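Local coordinates for protein PipY (Synechococcus elongatus, PDB 5NLC) that binds pyridoxal 5'-phosphate in a modified TIM barrel and is probably involved in homeostasis of this vitamin B6 cofactor, at residues N47-Q50 with E51-K55. Sequence-based numbering, arbitrary orientation.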
loop_
_atom_site.group_PDB
_atom_site.type_symbol
_atom_site.label_atom_id
_atom_site.label_comp_id
_atom_site.label_asym_id
_atom_site.label_seq_id
_atom_site.Cartn_x
_atom_site.Cartn_y
_atom_site.Cartn_z
ATOM N N ASN A 47 6.541 -6.069 -4.385
ATOM C CA ASN A 47 5.899 -7.009 -3.451
ATOM C C ASN A 47 6.889 -7.521 -2.416
ATOM O O ASN A 47 6.465 -7.890 -1.359
ATOM C CB ASN A 47 5.285 -8.220 -4.138
ATOM C CG ASN A 47 3.958 -7.917 -4.794
ATOM O OD1 ASN A 47 3.410 -6.792 -4.709
ATOM N ND2 ASN A 47 3.444 -8.914 -5.496
ATOM N N ARG A 48 8.156 -7.602 -2.768
ATOM C CA ARG A 48 9.206 -8.240 -1.960
ATOM C C ARG A 48 10.331 -7.284 -1.686
ATOM O O ARG A 48 10.858 -6.677 -2.601
ATOM C CB ARG A 48 9.770 -9.474 -2.694
ATOM C CG ARG A 48 8.827 -10.659 -2.601
ATOM C CD ARG A 48 9.164 -11.819 -3.532
ATOM N NE ARG A 48 7.968 -12.650 -3.729
ATOM C CZ ARG A 48 7.824 -13.616 -4.641
ATOM N NH1 ARG A 48 8.821 -13.952 -5.467
ATOM N NH2 ARG A 48 6.659 -14.265 -4.722
ATOM N N VAL A 49 10.782 -7.237 -0.436
ATOM C CA VAL A 49 11.812 -6.286 -0.014
ATOM C C VAL A 49 13.123 -6.424 -0.832
ATOM O O VAL A 49 13.628 -5.426 -1.361
ATOM C CB VAL A 49 12.098 -6.421 1.523
ATOM C CG1 VAL A 49 13.311 -5.629 1.944
ATOM C CG2 VAL A 49 10.916 -5.967 2.353
ATOM N N GLN A 50 13.648 -7.655 -0.941
ATOM C CA GLN A 50 14.952 -7.885 -1.612
ATOM C C GLN A 50 14.963 -7.539 -3.090
ATOM O O GLN A 50 15.900 -6.916 -3.558
ATOM C CB GLN A 50 15.448 -9.318 -1.401
ATOM C CG GLN A 50 15.790 -9.632 0.051
ATOM C CD GLN A 50 17.001 -8.853 0.624
ATOM O OE1 GLN A 50 17.080 -8.669 1.856
ATOM N NE2 GLN A 50 17.957 -8.414 -0.253
ATOM N N GLU A 51 13.906 -7.873 -3.799
ATOM C CA GLU A 51 13.777 -7.494 -5.202
ATOM C C GLU A 51 13.764 -5.981 -5.374
ATOM O O GLU A 51 14.407 -5.464 -6.300
ATOM C CB GLU A 51 12.527 -8.129 -5.819
ATOM C CG GLU A 51 12.633 -9.645 -5.912
ATOM C CD GLU A 51 11.286 -10.340 -6.141
ATOM O OE1 GLU A 51 10.244 -9.676 -6.447
ATOM O OE2 GLU A 51 11.289 -11.595 -6.008
ATOM N N ALA A 52 13.114 -5.256 -4.460
ATOM C CA ALA A 52 13.160 -3.803 -4.492
ATOM C C ALA A 52 14.539 -3.207 -4.246
ATOM O O ALA A 52 14.977 -2.377 -5.021
ATOM C CB ALA A 52 12.186 -3.189 -3.516
ATOM N N ILE A 53 15.220 -3.610 -3.170
ATOM C CA ILE A 53 16.576 -3.124 -2.860
ATOM C C ILE A 53 17.477 -3.253 -4.065
ATOM O O ILE A 53 18.173 -2.293 -4.448
ATOM C CB ILE A 53 17.222 -3.926 -1.704
ATOM C CG1 ILE A 53 16.536 -3.602 -0.390
ATOM C CG2 ILE A 53 18.725 -3.654 -1.543
ATOM C CD1 ILE A 53 16.891 -4.579 0.710
ATOM N N ALA A 54 17.452 -4.427 -4.691
ATOM C CA ALA A 54 18.333 -4.677 -5.823
ATOM C C ALA A 54 18.166 -3.597 -6.900
ATOM O O ALA A 54 19.133 -3.125 -7.473
ATOM C CB ALA A 54 18.082 -6.061 -6.413
ATOM N N LYS A 55 16.945 -3.151 -7.104
ATOM C CA LYS A 55 16.627 -2.298 -8.223
ATOM C C LYS A 55 16.812 -0.816 -7.888
ATOM O O LYS A 55 16.959 0.009 -8.786
ATOM C CB LYS A 55 15.162 -2.526 -8.536
ATOM C CG LYS A 55 14.840 -2.568 -9.988
ATOM C CD LYS A 55 13.362 -2.852 -10.165
ATOM C CE LYS A 55 13.074 -4.318 -10.052
ATOM N NZ LYS A 55 11.661 -4.596 -10.395
HETATM O O HOH W 1 9.013 -7.192 -5.712
#
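Arg48 and Glu51 meet at the N-terminus of helix 49-56, a local contact in the first turns of this helix, which follows strand 43-46 in a beta-alpha-beta unit of the modified TIM barrel. Arg48 holds the N-cap position, and its carbonyl O takes the N-H of Ala52 at 3.3 Å. The next two bonds of the helix are straighter and shorter: Ile53 N to Val49 O spans 3.0 Å with an N-H...O angle of 170°, and Ala54 N bonds Gln50 O. The arginine and glutamate chains run side by side in the same direction. Arg48 CG is anti to its carbonyl carbon (chi1 -77°) and the chain then extends to NE, which lays the methylenes along the carboxylate; CD comes within 3.3 Å of Glu51 OE2. The guanidinium presents an edge to that oxygen, its plane turned 60° from the carboxylate, and the salt bridge from NH1 to OE2 is weak at 3.5 Å. On the face toward helix 78-84, Val49 CG1 touches Ile53 CD1 at 3.9 Å one turn on, and both side chains also pack on Lys80. The amide oxygen of Gln50 turns to Lys80 too, accepting a hydrogen bond from its NZ. The helix start lies beside the cofactor site: the preceding Asn47 belongs to the pyridoxal 5'-phosphate site, empty in this model, and the Glu51 side chain lies about 5 Å from that of Lys26, the predicted cofactor-attachment lysine, unmodified here. Glu51 also reaches back to the N-cap residue through one water, which accepts from Arg48 N and donates to Glu51 OE1 at 2.9 Å.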